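Local coordinates for protein methylenetetrahydrofolate--tRNA-(uracil-5-)-methyltransferase TrmFO (Thermus thermophilus, PDB 3G5S) that catalyses the folate- and FAD-dependent methylation of uridine 54 in tRNA to 5-methyluridine, probably in all tRNAs, at residues 3-8 and 28-33; 7-12 and 44-49; 32-37 and 116-121. One frame throughout, in Å; residues are numbered along the deposited sequence.

Contact 1: residues 3-8 and 28-33; sequences RVNVVG and RLFEMR. With FAD (flavin-adenine dinucleotide), chain B.
R28 NH2 donates to two waters, and both lead back to R3: water 1 also accepts from the R3 backbone N, and water 2, 2.9 Å from R28 NH2, from R3 NE. R3 CD packs against the same guanidinium, 3.8 Å from R28 NH2, while R3 NH2 turns to V27 O. A bend at chi3 (-63°) folds the R28 guanidinium back toward N5, where R28 NH1 donates to N5 OD1 at 2.9 Å, the oxygen lying in the guanidinium plane. N5 OD1 also meets the F30 ring edge, and N5 ND2 reaches T129. Parallel pairing ends with G8 N donating to F30 O (2.8 Å). On the other sheet face, V6 CG1 meets L29 CD1 at 3.7 Å. Beyond the strand, the classic Rossmann carboxylate appears: E31 OE1 accepts from FAD O2B and E31 OE2 from FAD O3B, each at 2.7 Å, while R33 NE and NH2 both donate to FAD O3B. A side chain on G8 would clash with FAD O4B. Strands 4-7 and 27-30, joined through helix 11-22 as a beta-alpha-beta unit, lie in a parallel sheet between strands 114-117 and 129-131.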
# COMPACT_ATOMS: atom_id res chain seq x y z
N ARG A 3 14.29 -20.87 15.75
CA ARG A 3 14.21 -19.48 15.31
C ARG A 3 13.02 -19.29 14.39
O ARG A 3 12.68 -20.20 13.62
CB ARG A 3 15.48 -19.06 14.57
CG ARG A 3 16.76 -19.19 15.37
CD ARG A 3 17.98 -18.83 14.54
NE ARG A 3 19.20 -18.98 15.32
CZ ARG A 3 19.70 -18.06 16.14
NH1 ARG A 3 20.81 -18.31 16.80
NH2 ARG A 3 19.10 -16.88 16.29
N VAL A 4 12.39 -18.12 14.47
CA VAL A 4 11.44 -17.71 13.46
C VAL A 4 12.21 -17.18 12.26
O VAL A 4 13.13 -16.39 12.41
CB VAL A 4 10.50 -16.61 14.00
CG1 VAL A 4 9.71 -15.97 12.86
CG2 VAL A 4 9.59 -17.20 15.04
N ASN A 5 11.84 -17.66 11.07
CA ASN A 5 12.47 -17.18 9.85
C ASN A 5 11.87 -15.84 9.44
O ASN A 5 10.66 -15.68 9.44
CB ASN A 5 12.24 -18.17 8.71
CG ASN A 5 12.80 -19.54 9.02
OD1 ASN A 5 13.99 -19.68 9.30
ND2 ASN A 5 11.95 -20.56 8.98
N VAL A 6 12.74 -14.90 9.07
CA VAL A 6 12.31 -13.67 8.43
C VAL A 6 13.08 -13.58 7.12
O VAL A 6 14.31 -13.56 7.11
CB VAL A 6 12.55 -12.43 9.30
CG1 VAL A 6 12.16 -11.15 8.53
CG2 VAL A 6 11.76 -12.53 10.60
N VAL A 7 12.34 -13.59 6.01
CA VAL A 7 12.97 -13.63 4.70
C VAL A 7 12.93 -12.25 4.07
O VAL A 7 11.87 -11.75 3.69
CB VAL A 7 12.29 -14.67 3.78
CG1 VAL A 7 13.02 -14.74 2.45
CG2 VAL A 7 12.24 -16.05 4.46
N GLY A 8 14.10 -11.64 3.98
CA GLY A 8 14.25 -10.29 3.47
C GLY A 8 14.51 -9.31 4.60
O GLY A 8 13.72 -9.23 5.53
N ARG A 28 15.97 -15.99 12.55
CA ARG A 28 16.88 -16.29 11.47
C ARG A 28 16.50 -15.36 10.33
O ARG A 28 15.45 -15.53 9.70
CB ARG A 28 16.71 -17.75 11.05
CG ARG A 28 17.70 -18.21 10.01
CD ARG A 28 17.52 -19.70 9.69
NE ARG A 28 17.78 -20.56 10.85
CZ ARG A 28 16.85 -21.20 11.54
NH1 ARG A 28 15.57 -21.09 11.21
NH2 ARG A 28 17.20 -21.96 12.57
N LEU A 29 17.33 -14.35 10.11
CA LEU A 29 17.05 -13.30 9.14
C LEU A 29 17.84 -13.55 7.88
O LEU A 29 19.08 -13.52 7.90
CB LEU A 29 17.42 -11.94 9.73
CG LEU A 29 17.23 -10.70 8.85
CD1 LEU A 29 15.78 -10.53 8.47
CD2 LEU A 29 17.75 -9.47 9.58
N PHE A 30 17.13 -13.83 6.79
CA PHE A 30 17.76 -14.12 5.50
C PHE A 30 17.82 -12.86 4.66
O PHE A 30 16.83 -12.14 4.53
CB PHE A 30 16.96 -15.17 4.72
CG PHE A 30 16.93 -16.54 5.34
CD1 PHE A 30 15.96 -16.87 6.27
CD2 PHE A 30 17.84 -17.50 4.94
CE1 PHE A 30 15.92 -18.14 6.82
CE2 PHE A 30 17.80 -18.77 5.49
CZ PHE A 30 16.85 -19.09 6.42
N GLU A 31 18.98 -12.60 4.07
CA GLU A 31 19.14 -11.49 3.15
C GLU A 31 20.12 -11.89 2.06
O GLU A 31 21.25 -12.28 2.36
CB GLU A 31 19.62 -10.24 3.88
CG GLU A 31 19.90 -9.06 2.96
CD GLU A 31 18.74 -8.76 2.03
OE1 GLU A 31 18.95 -8.82 0.79
OE2 GLU A 31 17.63 -8.48 2.53
N MSE A 32 19.70 -11.78 0.81
CA MSE A 32 20.58 -12.19 -0.28
C MSE A 32 21.64 -11.15 -0.65
O MSE A 32 22.67 -11.49 -1.22
CB MSE A 32 19.75 -12.57 -1.50
CG MSE A 32 19.04 -11.41 -2.16
SE MSE A 32 17.90 -12.04 -3.59
CE MSE A 32 17.36 -10.30 -4.29
N ARG A 33 21.39 -9.89 -0.32
CA ARG A 33 22.38 -8.85 -0.55
C ARG A 33 23.54 -9.05 0.42
O ARG A 33 23.34 -9.52 1.54
CB ARG A 33 21.76 -7.47 -0.36
CG ARG A 33 20.69 -7.14 -1.37
CD ARG A 33 20.13 -5.74 -1.14
NE ARG A 33 19.28 -5.62 0.04
CZ ARG A 33 19.62 -4.96 1.15
NH1 ARG A 33 20.80 -4.39 1.26
NH2 ARG A 33 18.76 -4.88 2.16
PA FAD B . 12.56 -4.12 0.50
O1A FAD B . 12.89 -4.08 -0.97
O2A FAD B . 12.92 -2.93 1.34
O5B FAD B . 13.21 -5.40 1.19
C5B FAD B . 13.13 -6.68 0.60
C4B FAD B . 14.42 -7.41 0.91
O4B FAD B . 14.31 -8.76 0.52
C3B FAD B . 15.60 -6.83 0.13
O3B FAD B . 16.68 -6.52 0.99
C2B FAD B . 15.97 -7.94 -0.86
O2B FAD B . 17.34 -8.01 -1.19
C1B FAD B . 15.52 -9.18 -0.12
N9A FAD B . 15.16 -10.36 -0.91
C8A FAD B . 14.34 -10.42 -2.01
N7A FAD B . 14.19 -11.72 -2.36
C5A FAD B . 14.90 -12.48 -1.49
C6A FAD B . 15.11 -13.84 -1.36
N6A FAD B . 14.43 -14.74 -2.09
N1A FAD B . 15.89 -14.30 -0.34
C2A FAD B . 16.49 -13.43 0.55
N3A FAD B . 16.29 -12.07 0.44
C4A FAD B . 15.51 -11.63 -0.57
N1 FAD B . 8.69 3.76 -1.19
C2 FAD B . 8.50 5.01 -0.65
O2 FAD B . 7.83 5.14 0.37
N3 FAD B . 9.07 6.11 -1.25
C4 FAD B . 9.85 6.00 -2.39
O4 FAD B . 10.35 7.01 -2.91
C4X FAD B . 10.04 4.73 -2.93
N5 FAD B . 10.79 4.56 -4.07
C5X FAD B . 10.98 3.29 -4.59
C6 FAD B . 11.75 3.13 -5.73
C7 FAD B . 11.95 1.87 -6.28
C7M FAD B . 12.78 1.71 -7.52
C8 FAD B . 11.37 0.77 -5.67
C8M FAD B . 11.58 -0.61 -6.25
C9 FAD B . 10.60 0.92 -4.52
C9A FAD B . 10.40 2.19 -3.97
N10 FAD B . 9.61 2.35 -2.84
C10 FAD B . 9.46 3.62 -2.33
C1' FAD B . 8.50 1.36 -2.56
C2' FAD B . 8.62 0.63 -1.21
O2' FAD B . 8.08 1.38 -0.14
C3' FAD B . 10.06 0.20 -0.91
O3' FAD B . 10.42 -0.74 -1.91
C4' FAD B . 10.23 -0.43 0.47
O4' FAD B . 11.61 -0.57 0.71
C5' FAD B . 9.50 -1.76 0.59
O5' FAD B . 9.91 -2.42 1.76
P FAD B . 9.97 -4.02 1.78
O1P FAD B . 8.66 -4.61 1.39
O2P FAD B . 10.54 -4.41 3.11
O3P FAD B . 10.99 -4.39 0.59
O HOH W 1 14.42 -22.96 13.64
O HOH W 2 19.33 -21.76 14.58

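Contact 2: residues 7-12 and 44-49; sequences VGAGLA and DRFAEI. With FAD (flavin-adenine dinucleotide), chain B.
The F46 ring receives the A9 methyl obliquely, with A9 CB 3.4 Å from F46 CD1, a close apolar contact; S14, T109 and R118 also touch this side chain. With CG anti to the carbonyl carbon (chi1 -55°), the ring lies beside its own backbone N and alongside A9, while F46 CB packs near A9 O. That oxygen is also the polar link between the segments: A47 N donates to A9 O at 2.9 Å (N-H...O 162°), and the F46 CA-H adds a contact to the same A9 O. Replacing F46 by an alanine would probably open a gap beside the A9 methyl and leave it without its aromatic neighbour. A type II turn from R45 to E48 presents the A47 amide, and A47, with its positive phi of 59°, comes up against the G10 peptide. L11 extends the contact: its CD2 lies 3.8 Å from E48 O and 4.2 Å from I49 CD1, and on the FAD side 3.6 Å from FAD O4'. Here the glycine-rich turn of a dinucleotide-binding fold does its work. A CB on G10 would collide with FAD O5B, so the absent side chain lets the cofactor come close. G10 is the N-cap, and A12 N donates to FAD O2P (2.8 Å), with a weak bond from L11 N to FAD O2A; the helix start would tend to stabilise the negative pyrophosphate. The polar ends of R45 and E48 turn elsewhere, to E98 and T43. Around the contact, helix 11-22 begins at L11, helix 97-109 packs on R45, F46, A47 and I49, and helix 343-361 touches both L11 and I49.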
# COMPACT_ATOMS: atom_id res chain seq x y z
N VAL A 7 12.34 -13.59 6.01
CA VAL A 7 12.97 -13.63 4.70
C VAL A 7 12.93 -12.25 4.07
O VAL A 7 11.87 -11.75 3.69
CB VAL A 7 12.29 -14.67 3.78
CG1 VAL A 7 13.02 -14.74 2.45
CG2 VAL A 7 12.24 -16.05 4.46
N GLY A 8 14.10 -11.64 3.98
CA GLY A 8 14.25 -10.29 3.47
C GLY A 8 14.51 -9.31 4.60
O GLY A 8 13.72 -9.23 5.53
N ALA A 9 15.63 -8.59 4.52
CA ALA A 9 16.01 -7.62 5.55
C ALA A 9 15.88 -6.19 5.03
O ALA A 9 16.79 -5.37 5.17
CB ALA A 9 17.42 -7.88 6.03
N GLY A 10 14.73 -5.89 4.43
CA GLY A 10 14.41 -4.54 4.02
C GLY A 10 13.65 -3.81 5.11
O GLY A 10 13.85 -4.06 6.31
N LEU A 11 12.77 -2.91 4.72
CA LEU A 11 12.00 -2.14 5.70
C LEU A 11 11.11 -3.06 6.55
O LEU A 11 11.11 -2.98 7.78
CB LEU A 11 11.15 -1.08 4.99
CG LEU A 11 11.83 0.25 4.65
CD1 LEU A 11 12.06 1.09 5.91
CD2 LEU A 11 13.14 0.07 3.88
N ALA A 12 10.34 -3.92 5.89
CA ALA A 12 9.42 -4.80 6.59
C ALA A 12 10.13 -5.88 7.41
O ALA A 12 9.77 -6.12 8.55
CB ALA A 12 8.44 -5.45 5.61
N ASP A 44 24.86 -3.58 1.43
CA ASP A 44 24.64 -4.78 2.23
C ASP A 44 23.79 -4.50 3.47
O ASP A 44 23.60 -5.38 4.30
CB ASP A 44 25.98 -5.40 2.64
CG ASP A 44 26.80 -4.49 3.54
OD1 ASP A 44 26.32 -3.40 3.91
OD2 ASP A 44 27.95 -4.86 3.87
N ARG A 45 23.28 -3.27 3.58
CA ARG A 45 22.61 -2.82 4.79
C ARG A 45 21.18 -3.29 4.90
O ARG A 45 20.46 -3.37 3.90
CB ARG A 45 22.62 -1.29 4.85
CG ARG A 45 24.00 -0.67 4.96
CD ARG A 45 24.47 -0.64 6.40
NE ARG A 45 25.71 0.12 6.54
CZ ARG A 45 25.77 1.45 6.64
NH1 ARG A 45 26.94 2.05 6.77
NH2 ARG A 45 24.65 2.17 6.60
N PHE A 46 20.74 -3.56 6.12
CA PHE A 46 19.33 -3.82 6.37
C PHE A 46 18.55 -2.52 6.24
O PHE A 46 19.03 -1.46 6.64
CB PHE A 46 19.11 -4.41 7.75
CG PHE A 46 19.92 -5.66 8.03
CD1 PHE A 46 20.38 -6.46 7.00
CD2 PHE A 46 20.18 -6.04 9.34
CE1 PHE A 46 21.11 -7.61 7.27
CE2 PHE A 46 20.92 -7.18 9.61
CZ PHE A 46 21.38 -7.96 8.57
N ALA A 47 17.35 -2.61 5.68
CA ALA A 47 16.46 -1.47 5.53
C ALA A 47 17.08 -0.34 4.71
O ALA A 47 16.85 0.84 4.96
CB ALA A 47 15.99 -0.97 6.90
N GLU A 48 17.85 -0.72 3.70
CA GLU A 48 18.33 0.24 2.73
C GLU A 48 17.16 0.97 2.09
O GLU A 48 16.18 0.35 1.67
CB GLU A 48 19.16 -0.46 1.64
CG GLU A 48 19.57 0.46 0.50
CD GLU A 48 20.44 -0.22 -0.56
OE1 GLU A 48 20.98 -1.32 -0.31
OE2 GLU A 48 20.57 0.36 -1.66
N ILE A 49 17.27 2.29 2.01
CA ILE A 49 16.29 3.14 1.36
C ILE A 49 16.72 3.32 -0.09
O ILE A 49 17.76 3.92 -0.36
CB ILE A 49 16.23 4.52 2.06
CG1 ILE A 49 15.76 4.37 3.51
CG2 ILE A 49 15.35 5.49 1.28
CD1 ILE A 49 14.27 4.14 3.65
PA FAD B . 12.56 -4.12 0.50
O1A FAD B . 12.89 -4.08 -0.97
O2A FAD B . 12.92 -2.93 1.34
O5B FAD B . 13.21 -5.40 1.19
C5B FAD B . 13.13 -6.68 0.60
C4B FAD B . 14.42 -7.41 0.91
O4B FAD B . 14.31 -8.76 0.52
C3B FAD B . 15.60 -6.83 0.13
O3B FAD B . 16.68 -6.52 0.99
C2B FAD B . 15.97 -7.94 -0.86
O2B FAD B . 17.34 -8.01 -1.19
C1B FAD B . 15.52 -9.18 -0.12
N9A FAD B . 15.16 -10.36 -0.91
C8A FAD B . 14.34 -10.42 -2.01
N7A FAD B . 14.19 -11.72 -2.36
C5A FAD B . 14.90 -12.48 -1.49
C6A FAD B . 15.11 -13.84 -1.36
N6A FAD B . 14.43 -14.74 -2.09
N1A FAD B . 15.89 -14.30 -0.34
C2A FAD B . 16.49 -13.43 0.55
N3A FAD B . 16.29 -12.07 0.44
C4A FAD B . 15.51 -11.63 -0.57
N1 FAD B . 8.69 3.76 -1.19
C2 FAD B . 8.50 5.01 -0.65
O2 FAD B . 7.83 5.14 0.37
N3 FAD B . 9.07 6.11 -1.25
C4 FAD B . 9.85 6.00 -2.39
O4 FAD B . 10.35 7.01 -2.91
C4X FAD B . 10.04 4.73 -2.93
N5 FAD B . 10.79 4.56 -4.07
C5X FAD B . 10.98 3.29 -4.59
C6 FAD B . 11.75 3.13 -5.73
C7 FAD B . 11.95 1.87 -6.28
C7M FAD B . 12.78 1.71 -7.52
C8 FAD B . 11.37 0.77 -5.67
C8M FAD B . 11.58 -0.61 -6.25
C9 FAD B . 10.60 0.92 -4.52
C9A FAD B . 10.40 2.19 -3.97
N10 FAD B . 9.61 2.35 -2.84
C10 FAD B . 9.46 3.62 -2.33
C1' FAD B . 8.50 1.36 -2.56
C2' FAD B . 8.62 0.63 -1.21
O2' FAD B . 8.08 1.38 -0.14
C3' FAD B . 10.06 0.20 -0.91
O3' FAD B . 10.42 -0.74 -1.91
C4' FAD B . 10.23 -0.43 0.47
O4' FAD B . 11.61 -0.57 0.71
C5' FAD B . 9.50 -1.76 0.59
O5' FAD B . 9.91 -2.42 1.76
P FAD B . 9.97 -4.02 1.78
O1P FAD B . 8.66 -4.61 1.39
O2P FAD B . 10.54 -4.41 3.11
O3P FAD B . 10.99 -4.39 0.59

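Contact 3: residues 32-37 and 116-121; sequences MRPKRM and VVREEV. With FAD (flavin-adenine dinucleotide), chain B.
Segments 32-37 and 116-121 approach most closely at M32 and E119, whose CA atoms are 4.5 Å apart, and the 32-37 chain then curls through a cis peptide before P34, with R36 N bonded to M32 O. R118 comes to the start of this curl. Bent at chi2 (-79°), its chain brings R118 NH1 to within 2.8 Å of R33 O; the carbonyl oxygen lies near the guanidinium plane, but the donor stands above the carbonyl plane, 43° out of it. P34 CD packs beside R118 NH1. R118 is itself the centre of an inverse gamma turn, by which the chain leaves strand 114-117. This strand is an outermost one of the parallel sheet, next to strand 27-30, and its C-terminal end leads to the adenine in this Rossmann-type FAD-binding fold. There the V121 backbone reads the base: V121 N donates to FAD N1A at 2.9 Å, and FAD N6A donates to V121 O. M32, deposited as selenomethionine, lies over one adenine face, SE 3.7 Å from FAD C5A, while V7 lies on the opposite face. M32 CB meets E120 CB at 4.0 Å. Farther out, R36 NE pairs with E120 OE1 at 3.6 Å through charge alone, the oxygen standing well out of the guanidinium plane; E120 OE1 has a second partner in R122, and E120 OE2 bonds to S138.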
# COMPACT_ATOMS: atom_id res chain seq x y z
N MSE A 32 19.70 -11.78 0.81
CA MSE A 32 20.58 -12.19 -0.28
C MSE A 32 21.64 -11.15 -0.65
O MSE A 32 22.67 -11.49 -1.22
CB MSE A 32 19.75 -12.57 -1.50
CG MSE A 32 19.04 -11.41 -2.16
SE MSE A 32 17.90 -12.04 -3.59
CE MSE A 32 17.36 -10.30 -4.29
N ARG A 33 21.39 -9.89 -0.32
CA ARG A 33 22.38 -8.85 -0.55
C ARG A 33 23.54 -9.05 0.42
O ARG A 33 23.34 -9.52 1.54
CB ARG A 33 21.76 -7.47 -0.36
CG ARG A 33 20.69 -7.14 -1.37
CD ARG A 33 20.13 -5.74 -1.14
NE ARG A 33 19.28 -5.62 0.04
CZ ARG A 33 19.62 -4.96 1.15
NH1 ARG A 33 20.80 -4.39 1.26
NH2 ARG A 33 18.76 -4.88 2.16
N PRO A 34 24.76 -8.65 0.02
CA PRO A 34 25.10 -7.97 -1.23
C PRO A 34 25.47 -8.89 -2.40
O PRO A 34 25.60 -8.39 -3.52
CB PRO A 34 26.33 -7.15 -0.84
CG PRO A 34 27.00 -7.98 0.20
CD PRO A 34 25.91 -8.72 0.94
N LYS A 35 25.66 -10.19 -2.16
CA LYS A 35 26.14 -11.05 -3.23
C LYS A 35 25.10 -11.25 -4.34
O LYS A 35 25.45 -11.54 -5.48
CB LYS A 35 26.66 -12.40 -2.71
CG LYS A 35 27.92 -12.30 -1.85
CD LYS A 35 29.06 -11.59 -2.57
CE LYS A 35 29.53 -12.34 -3.81
NZ LYS A 35 30.77 -11.74 -4.38
N ARG A 36 23.83 -11.09 -4.00
CA ARG A 36 22.78 -11.01 -5.01
C ARG A 36 22.00 -9.73 -4.75
O ARG A 36 21.33 -9.60 -3.74
CB ARG A 36 21.86 -12.24 -4.96
CG ARG A 36 21.02 -12.42 -6.22
CD ARG A 36 20.26 -13.75 -6.23
NE ARG A 36 21.14 -14.92 -6.24
CZ ARG A 36 21.70 -15.43 -7.33
NH1 ARG A 36 21.49 -14.87 -8.51
NH2 ARG A 36 22.48 -16.50 -7.22
N MSE A 37 22.13 -8.77 -5.66
CA MSE A 37 21.43 -7.49 -5.53
C MSE A 37 20.14 -7.51 -6.32
O MSE A 37 20.01 -8.23 -7.31
CB MSE A 37 22.31 -6.35 -6.04
CG MSE A 37 23.53 -6.04 -5.20
SE MSE A 37 23.16 -5.16 -3.49
CE MSE A 37 25.00 -4.78 -3.00
N VAL A 116 21.96 -13.93 11.25
CA VAL A 116 21.84 -13.45 9.88
C VAL A 116 22.37 -14.51 8.93
O VAL A 116 23.47 -15.03 9.13
CB VAL A 116 22.64 -12.15 9.67
CG1 VAL A 116 22.54 -11.68 8.23
CG2 VAL A 116 22.16 -11.07 10.62
N VAL A 117 21.58 -14.84 7.91
CA VAL A 117 21.99 -15.78 6.88
C VAL A 117 22.02 -15.04 5.55
O VAL A 117 20.98 -14.58 5.06
CB VAL A 117 21.03 -16.98 6.81
CG1 VAL A 117 21.48 -17.95 5.73
CG2 VAL A 117 20.95 -17.68 8.16
N ARG A 118 23.21 -14.91 4.97
CA ARG A 118 23.35 -14.22 3.70
C ARG A 118 23.16 -15.22 2.58
O ARG A 118 24.12 -15.84 2.10
CB ARG A 118 24.72 -13.54 3.59
CG ARG A 118 24.97 -12.47 4.65
CD ARG A 118 24.28 -11.15 4.31
NE ARG A 118 24.53 -10.14 5.34
CZ ARG A 118 24.22 -8.85 5.23
NH1 ARG A 118 23.65 -8.38 4.13
NH2 ARG A 118 24.49 -8.02 6.23
N GLU A 119 21.91 -15.40 2.17
CA GLU A 119 21.59 -16.32 1.10
C GLU A 119 20.24 -15.95 0.51
O GLU A 119 19.42 -15.28 1.15
CB GLU A 119 21.56 -17.76 1.62
CG GLU A 119 20.27 -18.17 2.29
CD GLU A 119 20.19 -19.67 2.52
OE1 GLU A 119 19.10 -20.25 2.33
OE2 GLU A 119 21.22 -20.27 2.89
N GLU A 120 20.03 -16.38 -0.73
CA GLU A 120 18.73 -16.26 -1.36
C GLU A 120 17.85 -17.43 -0.94
O GLU A 120 18.25 -18.58 -1.09
CB GLU A 120 18.85 -16.26 -2.88
CG GLU A 120 17.49 -16.14 -3.54
CD GLU A 120 17.45 -16.58 -4.99
OE1 GLU A 120 18.46 -17.14 -5.49
OE2 GLU A 120 16.39 -16.38 -5.62
N VAL A 121 16.67 -17.13 -0.42
CA VAL A 121 15.70 -18.16 -0.09
C VAL A 121 14.90 -18.47 -1.35
O VAL A 121 14.31 -17.59 -1.95
CB VAL A 121 14.78 -17.69 1.05
CG1 VAL A 121 13.64 -18.67 1.27
CG2 VAL A 121 15.59 -17.49 2.32
PA FAD B . 12.56 -4.12 0.50
O1A FAD B . 12.89 -4.08 -0.97
O2A FAD B . 12.92 -2.93 1.34
O5B FAD B . 13.21 -5.40 1.19
C5B FAD B . 13.13 -6.68 0.60
C4B FAD B . 14.42 -7.41 0.91
O4B FAD B . 14.31 -8.76 0.52
C3B FAD B . 15.60 -6.83 0.13
O3B FAD B . 16.68 -6.52 0.99
C2B FAD B . 15.97 -7.94 -0.86
O2B FAD B . 17.34 -8.01 -1.19
C1B FAD B . 15.52 -9.18 -0.12
N9A FAD B . 15.16 -10.36 -0.91
C8A FAD B . 14.34 -10.42 -2.01
N7A FAD B . 14.19 -11.72 -2.36
C5A FAD B . 14.90 -12.48 -1.49
C6A FAD B . 15.11 -13.84 -1.36
N6A FAD B . 14.43 -14.74 -2.09
N1A FAD B . 15.89 -14.30 -0.34
C2A FAD B . 16.49 -13.43 0.55
N3A FAD B . 16.29 -12.07 0.44
C4A FAD B . 15.51 -11.63 -0.57
N1 FAD B . 8.69 3.76 -1.19
C2 FAD B . 8.50 5.01 -0.65
O2 FAD B . 7.83 5.14 0.37
N3 FAD B . 9.07 6.11 -1.25
C4 FAD B . 9.85 6.00 -2.39
O4 FAD B . 10.35 7.01 -2.91
C4X FAD B . 10.04 4.73 -2.93
N5 FAD B . 10.79 4.56 -4.07
C5X FAD B . 10.98 3.29 -4.59
C6 FAD B . 11.75 3.13 -5.73
C7 FAD B . 11.95 1.87 -6.28
C7M FAD B . 12.78 1.71 -7.52
C8 FAD B . 11.37 0.77 -5.67
C8M FAD B . 11.58 -0.61 -6.25
C9 FAD B . 10.60 0.92 -4.52
C9A FAD B . 10.40 2.19 -3.97
N10 FAD B . 9.61 2.35 -2.84
C10 FAD B . 9.46 3.62 -2.33
C1' FAD B . 8.50 1.36 -2.56
C2' FAD B . 8.62 0.63 -1.21
O2' FAD B . 8.08 1.38 -0.14
C3' FAD B . 10.06 0.20 -0.91
O3' FAD B . 10.42 -0.74 -1.91
C4' FAD B . 10.23 -0.43 0.47
O4' FAD B . 11.61 -0.57 0.71
C5' FAD B . 9.50 -1.76 0.59
O5' FAD B . 9.91 -2.42 1.76
P FAD B . 9.97 -4.02 1.78
O1P FAD B . 8.66 -4.61 1.39
O2P FAD B . 10.54 -4.41 3.11
O3P FAD B . 10.99 -4.39 0.59

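Overall arrangement
The three contacts all meet the adenosine and pyrophosphate portion of one FAD: contact 1 takes the ribose hydroxyls, contact 2 the phosphates and contact 3 the adenine. Their centres are only 9 to 11 Å apart, and bonds run between them. E31 OE2 of contact 1, while holding the ribose, also accepts from A9 N of contact 2 (2.8 Å). R33, common to contacts 1 and 3, sends NH1 to R45 O of contact 2 at 2.8 Å, and R118 NH1 of contact 3 reaches D44 O at 3.0 Å. Contacts 1 and 3 are also continuous through the sheet, where L29 O accepts from V117 N.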